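Local coordinates for protein AtGH3.15 acyl acid amido synthetase (Arabidopsis thaliana, PDB 6E1Q) that conjugates glutamine, and possibly cysteine, to the auxin precursor indole-3-butyric acid, and glutamine to the herbicide 2,4-DB, using ATP and forming AMP and diphosphate, at residues 93-98 with 108-113; 117-122 with 164-169; 213-218 with 292-297; 331-336 with 393-398. One frame throughout, in Å; residues are numbered along the deposited sequence. Where two conformers were deposited one is given.

Interaction 1: 93-98 with 108-113; sequences VLLTSS and IPLTTE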
loop_
_atom_site.group_PDB
_atom_site.type_symbol
_atom_site.label_atom_id
_atom_site.label_comp_id
_atom_site.label_asym_id
_atom_site.label_seq_id
_atom_site.Cartn_x
_atom_site.Cartn_y
_atom_site.Cartn_z
ATOM N N VAL A 93 -8.776 -2.126 -19.697
ATOM C CA VAL A 93 -8.575 -3.204 -18.727
ATOM C C VAL A 93 -9.477 -2.929 -17.541
ATOM O O VAL A 93 -9.885 -1.793 -17.305
ATOM C CB VAL A 93 -7.109 -3.342 -18.214
ATOM C CG1 VAL A 93 -6.237 -4.048 -19.216
ATOM C CG2 VAL A 93 -6.527 -1.974 -17.811
ATOM N N LEU A 94 -9.786 -3.978 -16.778
ATOM C CA LEU A 94 -10.278 -3.774 -15.425
ATOM C C LEU A 94 -9.167 -4.031 -14.423
ATOM O O LEU A 94 -8.440 -5.017 -14.529
ATOM C CB LEU A 94 -11.481 -4.648 -15.083
ATOM C CG LEU A 94 -12.673 -4.569 -16.022
ATOM C CD1 LEU A 94 -13.697 -5.630 -15.705
ATOM C CD2 LEU A 94 -13.262 -3.169 -15.887
ATOM N N LEU A 95 -9.063 -3.148 -13.448
ATOM C CA LEU A 95 -8.034 -3.236 -12.429
ATOM C C LEU A 95 -8.583 -3.935 -11.189
ATOM O O LEU A 95 -9.644 -3.558 -10.681
ATOM C CB LEU A 95 -7.534 -1.840 -12.069
ATOM C CG LEU A 95 -6.811 -1.045 -13.162
ATOM C CD1 LEU A 95 -6.349 0.303 -12.614
ATOM C CD2 LEU A 95 -5.625 -1.789 -13.766
ATOM N N THR A 96 -7.890 -4.980 -10.731
ATOM C CA THR A 96 -8.246 -5.642 -9.485
ATOM C C THR A 96 -7.580 -4.900 -8.336
ATOM O O THR A 96 -6.352 -4.897 -8.228
ATOM C CB THR A 96 -7.816 -7.101 -9.492
ATOM O OG1 THR A 96 -8.375 -7.735 -10.636
ATOM C CG2 THR A 96 -8.343 -7.778 -8.277
ATOM N N SER A 97 -8.387 -4.305 -7.481
ATOM C CA SER A 97 -7.888 -3.472 -6.403
ATOM C C SER A 97 -7.778 -4.287 -5.121
ATOM O O SER A 97 -8.438 -5.319 -4.958
ATOM C CB SER A 97 -8.815 -2.268 -6.209
ATOM O OG SER A 97 -8.756 -1.757 -4.898
ATOM N N SER A 98 -6.890 -3.839 -4.238
ATOM C CA SER A 98 -7.052 -4.118 -2.821
ATOM C C SER A 98 -8.195 -3.262 -2.290
ATOM O O SER A 98 -8.514 -2.201 -2.834
ATOM C CB SER A 98 -5.773 -3.812 -2.047
ATOM O OG SER A 98 -5.707 -2.429 -1.738
ATOM N N ILE A 108 -12.109 -2.074 -11.309
ATOM C CA ILE A 108 -12.168 -0.654 -11.631
ATOM C C ILE A 108 -11.804 -0.445 -13.102
ATOM O O ILE A 108 -10.708 -0.822 -13.532
ATOM C CB ILE A 108 -11.241 0.161 -10.716
ATOM C CG1 ILE A 108 -11.693 0.044 -9.249
ATOM C CG2 ILE A 108 -11.225 1.620 -11.144
ATOM C CD1 ILE A 108 -13.078 0.604 -8.989
ATOM N N PRO A 109 -12.678 0.162 -13.903
ATOM C CA PRO A 109 -12.333 0.439 -15.307
ATOM C C PRO A 109 -11.140 1.375 -15.425
ATOM O O PRO A 109 -10.964 2.283 -14.611
ATOM C CB PRO A 109 -13.602 1.094 -15.866
ATOM C CG PRO A 109 -14.700 0.661 -14.932
ATOM C CD PRO A 109 -14.060 0.544 -13.575
ATOM N N LEU A 110 -10.321 1.137 -16.460
ATOM C CA LEU A 110 -9.211 2.009 -16.825
ATOM C C LEU A 110 -9.211 2.188 -18.337
ATOM O O LEU A 110 -9.221 1.203 -19.080
ATOM C CB LEU A 110 -7.870 1.428 -16.360
ATOM C CG LEU A 110 -6.613 2.249 -16.662
ATOM C CD1 LEU A 110 -6.643 3.575 -15.917
ATOM C CD2 LEU A 110 -5.337 1.470 -16.323
ATOM N N THR A 111 -9.224 3.437 -18.794
ATOM C CA THR A 111 -9.026 3.725 -20.208
ATOM C C THR A 111 -7.531 3.894 -20.518
ATOM O O THR A 111 -6.706 4.177 -19.638
ATOM C CB THR A 111 -9.792 4.984 -20.629
ATOM O OG1 THR A 111 -9.268 6.121 -19.935
ATOM C CG2 THR A 111 -11.266 4.853 -20.294
ATOM N N THR A 112 -7.197 3.705 -21.797
ATOM C CA THR A 112 -5.809 3.807 -22.250
ATOM C C THR A 112 -5.256 5.216 -22.037
ATOM O O THR A 112 -4.102 5.388 -21.618
ATOM C CB THR A 112 -5.724 3.396 -23.726
ATOM O OG1 THR A 112 -5.845 1.972 -23.835
ATOM C CG2 THR A 112 -4.398 3.829 -24.351
ATOM N N GLU A 113 -6.078 6.231 -22.297
ATOM C CA GLU A 113 -5.670 7.614 -22.086
ATOM C C GLU A 113 -5.387 7.879 -20.612
ATOM O O GLU A 113 -4.364 8.486 -20.262
ATOM C CB GLU A 113 -6.757 8.561 -22.603
ATOM C CG GLU A 113 -6.966 8.543 -24.128
ATOM C CD GLU A 113 -7.828 7.373 -24.640
ATOM O OE1 GLU A 113 -8.154 6.444 -23.860
ATOM O OE2 GLU A 113 -8.176 7.390 -25.844
#
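Leu-110 sets CG opposite its backbone N (chi1 -179°), while Leu-95 sets CG opposite its carbonyl carbon (chi1 -65°). These torsions bring the two leucines together at a slant on one face of a beta hairpin, with CD1 of Leu-95 4.0 Å from CD2 of Leu-110. Val-93 shares this face. It lies alongside Leu-110, its CG2 3.9 Å from CB of Leu-110. The CD2 branch of Leu-110 touches both Val-93 and Leu-95. On the opposite face Leu-94 brings CD2 to 3.8 Å from CA of Pro-109.

The backbones form an antiparallel pairing. Leu-95 and Ile-108 are a hydrogen-bonded pair. N of Ile-108 meets O of Leu-95 at 2.9 Å, and the return bond, from N of Leu-95 to O of Ile-108, is also 2.9 Å. Val-93 and Leu-110 are held less evenly. N of Leu-110 gives a bond of 3.1 Å to O of Val-93, while the reverse bond is weak. Pro-109 faces Leu-94 in the non-hydrogen-bonded pair between them, where its lack of an N-H costs no bond across the hairpin.

The hairpin's connecting loop is rich in serine, threonine and glycine, consistent with the phosphate-binding loop of ANL enzymes. Ser-97 and Ser-98, where strand 91-97 runs into it, bind ATP. Strand 158-160 pairs with the other side of strand 91-97. Helix 162-172 packs on Val-93 and Leu-95, and Thr-111 caps helix 112-132.

Interaction 2: 117-122 with 164-169; sequences QRISFS and TSFLKS. With CFA ((2,4-dichlorophenoxy)acetic acid), chain D.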
loop_
_atom_site.group_PDB
_atom_site.type_symbol
_atom_site.label_atom_id
_atom_site.label_comp_id
_atom_site.label_asym_id
_atom_site.label_seq_id
_atom_site.Cartn_x
_atom_site.Cartn_y
_atom_site.Cartn_z
ATOM N N GLN A 117 -1.816 8.983 -19.280
ATOM C CA GLN A 117 -1.690 10.187 -18.459
ATOM C C GLN A 117 -0.996 9.895 -17.131
ATOM O O GLN A 117 -0.193 10.708 -16.653
ATOM C CB GLN A 117 -3.058 10.810 -18.214
ATOM C CG GLN A 117 -2.998 11.960 -17.229
ATOM C CD GLN A 117 -4.170 12.898 -17.355
ATOM O OE1 GLN A 117 -4.176 13.791 -18.205
ATOM N NE2 GLN A 117 -5.176 12.707 -16.504
ATOM N N ARG A 118 -1.283 8.739 -16.523
ATOM C CA ARG A 118 -0.657 8.399 -15.248
ATOM C C ARG A 118 0.825 8.121 -15.428
ATOM O O ARG A 118 1.646 8.472 -14.567
ATOM C CB ARG A 118 -1.334 7.173 -14.629
ATOM C CG ARG A 118 -2.713 7.425 -14.054
ATOM C CD ARG A 118 -3.247 6.163 -13.405
ATOM N NE ARG A 118 -4.695 6.202 -13.366
ATOM C CZ ARG A 118 -5.455 5.442 -12.586
ATOM N NH1 ARG A 118 -4.912 4.541 -11.773
ATOM N NH2 ARG A 118 -6.768 5.577 -12.646
ATOM N N ILE A 119 1.166 7.423 -16.508
ATOM C CA ILE A 119 2.562 7.197 -16.855
ATOM C C ILE A 119 3.238 8.525 -17.178
ATOM O O ILE A 119 4.323 8.830 -16.673
ATOM C CB ILE A 119 2.651 6.204 -18.025
ATOM C CG1 ILE A 119 2.384 4.785 -17.517
ATOM C CG2 ILE A 119 3.988 6.304 -18.728
ATOM C CD1 ILE A 119 1.958 3.850 -18.601
ATOM N N SER A 120 2.583 9.334 -18.010
ATOM C CA SER A 120 3.058 10.671 -18.347
ATOM C C SER A 120 3.382 11.479 -17.096
ATOM O O SER A 120 4.484 12.022 -16.962
ATOM C CB SER A 120 1.997 11.380 -19.190
ATOM O OG SER A 120 2.537 12.450 -19.942
ATOM N N PHE A 121 2.437 11.554 -16.154
ATOM C CA PHE A 121 2.697 12.348 -14.960
ATOM C C PHE A 121 3.841 11.770 -14.152
ATOM O O PHE A 121 4.549 12.519 -13.469
ATOM C CB PHE A 121 1.460 12.474 -14.064
ATOM C CG PHE A 121 1.721 13.315 -12.844
ATOM C CD1 PHE A 121 1.712 14.702 -12.925
ATOM C CD2 PHE A 121 2.064 12.725 -11.647
ATOM C CE1 PHE A 121 2.010 15.476 -11.823
ATOM C CE2 PHE A 121 2.353 13.495 -10.537
ATOM C CZ PHE A 121 2.329 14.866 -10.622
ATOM N N SER A 122 4.025 10.446 -14.202
ATOM C CA SER A 122 5.123 9.827 -13.467
ATOM C C SER A 122 6.475 10.288 -14.000
ATOM O O SER A 122 7.438 10.423 -13.238
ATOM C CB SER A 122 5.023 8.300 -13.535
ATOM O OG SER A 122 5.663 7.695 -12.419
ATOM N N THR A 164 0.894 -3.940 -12.561
ATOM C CA THR A 164 1.177 -4.689 -13.783
ATOM C C THR A 164 0.841 -3.862 -15.015
ATOM O O THR A 164 1.618 -3.814 -15.973
ATOM C CB THR A 164 0.399 -6.000 -13.810
ATOM O OG1 THR A 164 0.826 -6.842 -12.735
ATOM C CG2 THR A 164 0.610 -6.699 -15.130
ATOM N N SER A 165 -0.318 -3.194 -15.002
ATOM C CA SER A 165 -0.704 -2.371 -16.143
ATOM C C SER A 165 0.297 -1.245 -16.362
ATOM O O SER A 165 0.653 -0.929 -17.508
ATOM C CB SER A 165 -2.103 -1.790 -15.921
ATOM O OG SER A 165 -3.052 -2.832 -15.882
ATOM N N PHE A 166 0.748 -0.626 -15.267
ATOM C CA PHE A 166 1.739 0.440 -15.354
ATOM C C PHE A 166 3.043 -0.077 -15.960
ATOM O O PHE A 166 3.549 0.483 -16.938
ATOM C CB PHE A 166 1.966 1.030 -13.960
ATOM C CG PHE A 166 2.834 2.256 -13.944
ATOM C CD1 PHE A 166 2.281 3.516 -14.135
ATOM C CD2 PHE A 166 4.196 2.157 -13.699
ATOM C CE1 PHE A 166 3.076 4.652 -14.106
ATOM C CE2 PHE A 166 5.000 3.290 -13.674
ATOM C CZ PHE A 166 4.437 4.536 -13.879
ATOM N N LEU A 167 3.579 -1.167 -15.409
ATOM C CA LEU A 167 4.840 -1.717 -15.902
ATOM C C LEU A 167 4.711 -2.214 -17.334
ATOM O O LEU A 167 5.567 -1.933 -18.186
ATOM C CB LEU A 167 5.310 -2.853 -14.989
ATOM C CG LEU A 167 5.621 -2.390 -13.572
ATOM C CD1 LEU A 167 6.096 -3.562 -12.724
ATOM C CD2 LEU A 167 6.665 -1.267 -13.615
ATOM N N LYS A 168 3.650 -2.966 -17.620
ATOM C CA LYS A 168 3.461 -3.474 -18.977
ATOM C C LYS A 168 3.413 -2.339 -19.996
ATOM O O LYS A 168 3.920 -2.472 -21.115
ATOM C CB LYS A 168 2.189 -4.320 -19.034
ATOM C CG LYS A 168 1.975 -5.074 -20.326
ATOM C CD LYS A 168 0.611 -5.754 -20.345
ATOM C CE LYS A 168 0.161 -6.058 -21.771
ATOM N NZ LYS A 168 -0.224 -7.487 -21.953
ATOM N N SER A 169 2.820 -1.209 -19.634
ATOM C CA SER A 169 2.703 -0.159 -20.635
ATOM C C SER A 169 4.037 0.531 -20.895
ATOM O O SER A 169 4.403 0.758 -22.058
ATOM C CB SER A 169 1.656 0.866 -20.227
ATOM O OG SER A 169 1.601 1.857 -21.233
HETATM C C1 CFA D . 0.572 4.536 -7.394
HETATM C C2 CFA D . 1.847 3.757 -7.733
HETATM C "C1'" CFA D . 3.603 3.830 -9.362
HETATM C "C2'" CFA D . 3.876 2.538 -9.800
HETATM C "C3'" CFA D . 5.167 2.198 -10.186
HETATM C "C4'" CFA D . 6.180 3.146 -10.141
HETATM C "C5'" CFA D . 5.903 4.431 -9.711
HETATM CL CL3 CFA D . 2.580 1.307 -9.870
HETATM C "C6'" CFA D . 4.619 4.771 -9.328
HETATM O O1 CFA D . 0.502 5.753 -7.692
HETATM O O2 CFA D . -0.409 3.987 -6.818
HETATM O "O1'" CFA D . 2.309 4.215 -8.974
HETATM CL CL4 CFA D . 7.846 2.730 -10.636
#
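Phe-166 and Ile-119 cross obliquely where two helices of the GH3 N-terminal domain pack against each other. The segment axes cross at -73° and come no closer than 10.6 Å, so side chains bridge the gap. CG1 of Ile-119 meets the phenyl ring at CE1 of Phe-166, 3.5 Å away. Ser-122 comes to the ring from its edge, with its CB in the ring plane and 3.8 Å from CZ of Phe-166. O of Arg-118 also lies at the edge, near the plane.

CG of Phe-166 stands opposite the backbone N (chi1 -172°), which swings the ring out toward helix 112-132. One ring face then receives a (2,4-dichlorophenoxy)acetic acid molecule, whose C3' is 3.6 Å from CD2 of Phe-166. The ligand lies offset toward the rim of the phenyl ring. An alanine in place of Phe-166 would probably leave the ligand ring without this wall and open a gap beside Ile-119 and Ser-122.

The guanidinium of Arg-118 points elsewhere, to a salt bridge with Asp-114. Beyond the phenyl ring the helices meet tightly at Ser-169, where CB is 3.4 Å from CD1 of Ile-119.

Interaction 3: 213-218 with 292-297; sequences ARLGAP and PKAKCI. With CFA ((2,4-dichlorophenoxy)acetic acid), chain C.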
loop_
_atom_site.group_PDB
_atom_site.type_symbol
_atom_site.label_atom_id
_atom_site.label_comp_id
_atom_site.label_asym_id
_atom_site.label_seq_id
_atom_site.Cartn_x
_atom_site.Cartn_y
_atom_site.Cartn_z
ATOM N N ALA A 213 20.041 1.612 -7.996
ATOM C CA ALA A 213 20.029 2.892 -7.307
ATOM C C ALA A 213 18.837 3.056 -6.374
ATOM O O ALA A 213 18.801 4.019 -5.609
ATOM C CB ALA A 213 20.046 4.052 -8.318
ATOM N N ARG A 214 17.883 2.136 -6.390
ATOM C CA ARG A 214 16.707 2.289 -5.554
ATOM C C ARG A 214 16.051 0.935 -5.404
ATOM O O ARG A 214 16.063 0.129 -6.338
ATOM C CB ARG A 214 15.732 3.313 -6.157
ATOM C CG ARG A 214 14.256 3.131 -5.819
ATOM C CD ARG A 214 13.439 4.351 -6.298
ATOM N NE ARG A 214 12.841 4.111 -7.612
ATOM C CZ ARG A 214 11.954 4.904 -8.204
ATOM N NH1 ARG A 214 11.536 6.007 -7.604
ATOM N NH2 ARG A 214 11.489 4.589 -9.405
ATOM N N LEU A 215 15.497 0.694 -4.222
ATOM C CA LEU A 215 14.696 -0.487 -3.946
ATOM C C LEU A 215 13.239 -0.067 -3.839
ATOM O O LEU A 215 12.928 0.954 -3.220
ATOM C CB LEU A 215 15.134 -1.153 -2.642
ATOM C CG LEU A 215 16.625 -1.492 -2.463
ATOM C CD1 LEU A 215 16.855 -2.031 -1.058
ATOM C CD2 LEU A 215 17.107 -2.500 -3.512
ATOM N N GLY A 216 12.353 -0.849 -4.444
ATOM C CA GLY A 216 10.935 -0.543 -4.423
ATOM C C GLY A 216 10.106 -1.787 -4.199
ATOM O O GLY A 216 10.492 -2.902 -4.565
ATOM N N ALA A 217 8.948 -1.571 -3.592
ATOM C CA ALA A 217 7.933 -2.597 -3.410
ATOM C C ALA A 217 6.633 -1.889 -3.095
ATOM O O ALA A 217 6.639 -0.711 -2.728
ATOM C CB ALA A 217 8.317 -3.573 -2.286
ATOM N N PRO A 218 5.498 -2.574 -3.218
ATOM C CA PRO A 218 4.232 -1.892 -2.895
ATOM C C PRO A 218 4.189 -1.331 -1.477
ATOM O O PRO A 218 3.867 -0.147 -1.293
ATOM C CB PRO A 218 3.178 -2.988 -3.121
ATOM C CG PRO A 218 3.833 -3.959 -4.077
ATOM C CD PRO A 218 5.290 -3.954 -3.710
ATOM N N PRO A 292 24.575 -1.646 -2.018
ATOM C CA PRO A 292 25.284 -0.494 -1.430
ATOM C C PRO A 292 25.228 0.772 -2.268
ATOM O O PRO A 292 25.562 1.850 -1.752
ATOM C CB PRO A 292 26.723 -1.007 -1.293
ATOM C CG PRO A 292 26.850 -2.012 -2.398
ATOM C CD PRO A 292 25.505 -2.709 -2.442
ATOM N N LYS A 293 24.806 0.696 -3.526
ATOM C CA LYS A 293 24.589 1.900 -4.314
ATOM C C LYS A 293 23.135 2.364 -4.315
ATOM O O LYS A 293 22.822 3.368 -4.966
ATOM C CB LYS A 293 25.084 1.680 -5.740
ATOM C CG LYS A 293 26.597 1.530 -5.796
ATOM C CD LYS A 293 27.071 1.046 -7.152
ATOM C CE LYS A 293 28.551 1.332 -7.362
ATOM N NZ LYS A 293 28.811 1.612 -8.800
ATOM N N ALA A 294 22.242 1.684 -3.598
ATOM C CA ALA A 294 20.864 2.156 -3.546
ATOM C C ALA A 294 20.802 3.473 -2.784
ATOM O O ALA A 294 21.539 3.689 -1.817
ATOM C CB ALA A 294 19.936 1.121 -2.891
ATOM N N LYS A 295 19.913 4.356 -3.227
ATOM C CA LYS A 295 19.792 5.686 -2.654
ATOM C C LYS A 295 18.516 5.880 -1.845
ATOM O O LYS A 295 18.430 6.842 -1.080
ATOM C CB LYS A 295 19.855 6.745 -3.765
ATOM C CG LYS A 295 21.159 6.718 -4.558
ATOM C CD LYS A 295 22.348 6.878 -3.625
ATOM C CE LYS A 295 23.668 6.772 -4.375
ATOM N NZ LYS A 295 24.795 6.608 -3.411
ATOM N N CYS A 296 17.533 4.998 -1.976
ATOM C CA CYS A 296 16.327 5.112 -1.173
ATOM C C CYS A 296 15.547 3.813 -1.304
ATOM O O CYS A 296 15.812 2.986 -2.178
ATOM C CB CYS A 296 15.466 6.309 -1.605
ATOM S SG CYS A 296 14.727 6.090 -3.218
ATOM N N ILE A 297 14.587 3.649 -0.404
ATOM C CA ILE A 297 13.700 2.503 -0.370
ATOM C C ILE A 297 12.293 3.054 -0.472
ATOM O O ILE A 297 11.820 3.719 0.455
ATOM C CB ILE A 297 13.870 1.681 0.907
ATOM C CG1 ILE A 297 15.270 1.075 0.958
ATOM C CG2 ILE A 297 12.742 0.632 0.997
ATOM C CD1 ILE A 297 15.658 0.598 2.329
HETATM C C1 CFA C . 9.725 2.370 -7.429
HETATM C C2 CFA C . 8.442 3.194 -7.497
HETATM C "C1'" CFA C . 6.958 1.572 -6.568
HETATM C "C2'" CFA C . 6.102 1.141 -5.564
HETATM C "C3'" CFA C . 5.515 -0.097 -5.659
HETATM C "C4'" CFA C . 5.782 -0.897 -6.740
HETATM C "C5'" CFA C . 6.622 -0.487 -7.747
HETATM CL CL3 CFA C . 5.719 2.130 -4.130
HETATM C "C6'" CFA C . 7.205 0.753 -7.659
HETATM O O1 CFA C . 10.432 2.218 -8.457
HETATM O O2 CFA C . 10.053 1.825 -6.349
HETATM O "O1'" CFA C . 7.558 2.833 -6.473
HETATM CL CL4 CFA C . 5.015 -2.483 -6.826
#
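Leu-215 and Ile-297 form a parallel beta bridge in the GH3 N-terminal domain, where strand 212-217 meets the chain leading into strand 297-298. Two backbone bonds join the segments. N of Leu-215 donates to O of Cys-296 at 3.1 Å. N of Lys-295 donates to O of Ala-213 at 2.7 Å.

Apolar contact is made by Leu-215. It lies side by side with Ile-297, CD1 of Leu-215 4.0 Å from CG1 of Ile-297, and both side chains touch Phe-223 of helix 220-243. CG of Leu-215 also packs on CB of Ala-294. A van der Waals contact joins the sulfur of Cys-296 to the aliphatic part of Arg-214, with SG of Cys-296 3.8 Å from CD of Arg-214.

The remaining contacts are with a bound (2,4-dichlorophenoxy)acetic acid. Arg-214 bends at chi3 (96°), and its guanidinium takes the carboxylate over one face, with NH2 2.8 Å from ligand O1. NE of Arg-214 is hydrogen-bonded to OG of Ser-141. A leucine in place of Arg-214 would probably leave the carboxylate without its countercharge and Ser-141 without this partner. The backbone also approaches the carboxylate closely, with CA of Gly-216 3.2 Å from ligand O2. At the far end of the ligand, CG of Pro-218 touches CL4 at 3.3 Å.

Interaction 4: 331-336 with 393-398; sequences CFMGVN and PVVTTF
Met-333 meets Val-395 at a classic beta bulge in its own strand. In this bulge Met-333 and Gly-334 both face Tyr-326 of the neighbouring strand. The segments 331-336 and 393-398 are not paired strands. Their CA atoms come no nearer than 7.0 Å, between Cys-331 and Thr-397, and no hydrogen bond joins them.

Apolar contact is what links them. The side chains of Met-333 and Val-395 cross at about a right angle. SD of Met-333 is 4.0 Å from CG1 of Val-395 and 4.5 Å from CB of Pro-393. A bend at chi3 (-78°) turns the terminal CE of Met-333 away from Val-395, so the sulfur does the touching. The second methyl of Val-395, CG2, serves a different neighbour and lies 4.3 Å from CB of Cys-331. Phe-357 of strand 356-361 packs on Cys-331, Met-333 and Val-395 alike.

Ligand and nucleotide residues lie close by. Phe-332, between the two packing residues, takes no part in the contact and touches (2,4-dichlorophenoxy)acetic acid in the substrate site. On the other segment, Pro-393 packs close to Asp-408, which binds ATP.

The polar end of Thr-397 is turned to its own chain: OG1 accepts a hydrogen bond from N of Ser-399. This leaves its methyl to face Cys-331, and SG of Cys-331 is 4.3 Å from that methyl, CG2 of Thr-397.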
loop_
_atom_site.group_PDB
_atom_site.type_symbol
_atom_site.label_atom_id
_atom_site.label_comp_id
_atom_site.label_asym_id
_atom_site.label_seq_id
_atom_site.Cartn_x
_atom_site.Cartn_y
_atom_site.Cartn_z
ATOM N N CYS A 331 -7.908 6.375 -9.196
ATOM C CA CYS A 331 -7.363 7.692 -9.517
ATOM C C CYS A 331 -5.959 7.842 -8.961
ATOM O O CYS A 331 -5.732 7.557 -7.782
ATOM C CB CYS A 331 -8.254 8.802 -8.942
ATOM S SG CYS A 331 -8.010 10.382 -9.765
ATOM N N PHE A 332 -5.019 8.305 -9.777
ATOM C CA PHE A 332 -3.753 8.788 -9.231
ATOM C C PHE A 332 -3.970 10.192 -8.687
ATOM O O PHE A 332 -4.467 11.065 -9.404
ATOM C CB PHE A 332 -2.656 8.817 -10.292
ATOM C CG PHE A 332 -1.321 9.177 -9.741
ATOM C CD1 PHE A 332 -0.707 8.366 -8.801
ATOM C CD2 PHE A 332 -0.684 10.340 -10.130
ATOM C CE1 PHE A 332 0.527 8.701 -8.275
ATOM C CE2 PHE A 332 0.555 10.675 -9.604
ATOM C CZ PHE A 332 1.157 9.853 -8.681
ATOM N N MET A 333 -3.594 10.421 -7.435
ATOM C CA MET A 333 -4.120 11.611 -6.771
ATOM C C MET A 333 -3.074 12.610 -6.310
ATOM O O MET A 333 -3.278 13.816 -6.491
ATOM C CB MET A 333 -4.983 11.197 -5.588
ATOM C CG MET A 333 -6.364 10.781 -6.037
ATOM S SD MET A 333 -7.393 10.123 -4.742
ATOM C CE MET A 333 -6.737 8.457 -4.588
ATOM N N GLY A 334 -1.968 12.170 -5.711
ATOM C CA GLY A 334 -1.044 13.126 -5.131
ATOM C C GLY A 334 0.380 12.630 -5.159
ATOM O O GLY A 334 0.637 11.434 -5.321
ATOM N N VAL A 335 1.311 13.568 -4.979
ATOM C CA VAL A 335 2.719 13.220 -4.846
ATOM C C VAL A 335 3.320 13.950 -3.656
ATOM O O VAL A 335 2.806 14.968 -3.183
ATOM C CB VAL A 335 3.537 13.526 -6.121
ATOM C CG1 VAL A 335 3.201 12.516 -7.206
ATOM C CG2 VAL A 335 3.307 14.958 -6.586
ATOM N N ASN A 336 4.446 13.428 -3.193
ATOM C CA ASN A 336 5.154 13.989 -2.047
ATOM C C ASN A 336 6.192 14.970 -2.574
ATOM O O ASN A 336 7.176 14.570 -3.199
ATOM C CB ASN A 336 5.755 12.849 -1.226
ATOM C CG ASN A 336 6.480 13.302 0.043
ATOM O OD1 ASN A 336 7.032 12.451 0.759
ATOM N ND2 ASN A 336 6.538 14.586 0.301
ATOM N N PRO A 393 -11.702 11.723 0.082
ATOM C CA PRO A 393 -11.739 12.228 -1.298
ATOM C C PRO A 393 -12.920 11.659 -2.071
ATOM O O PRO A 393 -13.334 10.515 -1.872
ATOM C CB PRO A 393 -10.405 11.761 -1.894
ATOM C CG PRO A 393 -9.545 11.421 -0.700
ATOM C CD PRO A 393 -10.521 10.883 0.325
ATOM N N VAL A 394 -13.465 12.496 -2.947
ATOM C CA VAL A 394 -14.599 12.188 -3.801
ATOM C C VAL A 394 -14.148 12.558 -5.210
ATOM O O VAL A 394 -14.001 13.751 -5.524
ATOM C CB VAL A 394 -15.853 12.975 -3.378
ATOM C CG1 VAL A 394 -16.999 12.722 -4.318
ATOM C CG2 VAL A 394 -16.253 12.608 -1.941
ATOM N N VAL A 395 -13.876 11.553 -6.043
ATOM C CA VAL A 395 -13.145 11.767 -7.285
ATOM C C VAL A 395 -14.067 11.591 -8.478
ATOM O O VAL A 395 -14.946 10.722 -8.502
ATOM C CB VAL A 395 -11.910 10.847 -7.404
ATOM C CG1 VAL A 395 -10.998 11.014 -6.184
ATOM C CG2 VAL A 395 -12.331 9.360 -7.606
ATOM N N THR A 396 -13.836 12.372 -9.503
ATOM C CA THR A 396 -14.528 12.308 -10.748
ATOM C C THR A 396 -13.401 12.177 -11.738
ATOM O O THR A 396 -12.535 12.995 -11.799
ATOM C CB THR A 396 -15.341 13.539 -11.004
ATOM O OG1 THR A 396 -16.452 13.508 -10.155
ATOM C CG2 THR A 396 -15.830 13.544 -12.355
ATOM N N THR A 397 -13.451 11.133 -12.527
ATOM C CA THR A 397 -12.379 10.751 -13.409
ATOM C C THR A 397 -12.641 10.625 -14.874
ATOM O O THR A 397 -13.701 10.807 -15.321
ATOM C CB THR A 397 -11.799 9.387 -12.970
ATOM O OG1 THR A 397 -12.629 8.351 -13.421
ATOM C CG2 THR A 397 -11.755 9.264 -11.521
ATOM N N PHE A 398 -11.583 10.305 -15.574
ATOM C CA PHE A 398 -11.582 10.092 -16.986
ATOM C C PHE A 398 -11.831 8.648 -17.389
ATOM O O PHE A 398 -11.795 8.357 -18.526
ATOM C CB PHE A 398 -10.274 10.537 -17.593
ATOM C CG PHE A 398 -10.072 12.022 -17.637
ATOM C CD1 PHE A 398 -10.672 12.777 -18.587
ATOM C CD2 PHE A 398 -9.266 12.642 -16.739
ATOM C CE1 PHE A 398 -10.479 14.109 -18.649
ATOM C CE2 PHE A 398 -9.084 13.998 -16.788
ATOM C CZ PHE A 398 -9.697 14.725 -17.739
#

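Interactions 1, 2 and 4 touch one another around the substrate and ATP sites. Interaction 1 meets interaction 2 where CD2 of Leu-95 lies 3.5 Å from OG of Ser-165, and both use helix 112-132. Interaction 2 meets interaction 4 where CD2 of Phe-121 is 3.3 Å from CE2 of Phe-332. Phe-166 and Phe-332 both line the pocket of the same (2,4-dichlorophenoxy)acetic acid molecule. Interaction 3 stands apart, its nearest atoms about 7 Å from interaction 2 and about 10 Å from interaction 4. It holds the second ligand molecule, which lies about 7 Å from the side chain of Phe-166. Interaction 1 adds the ATP-binding serines.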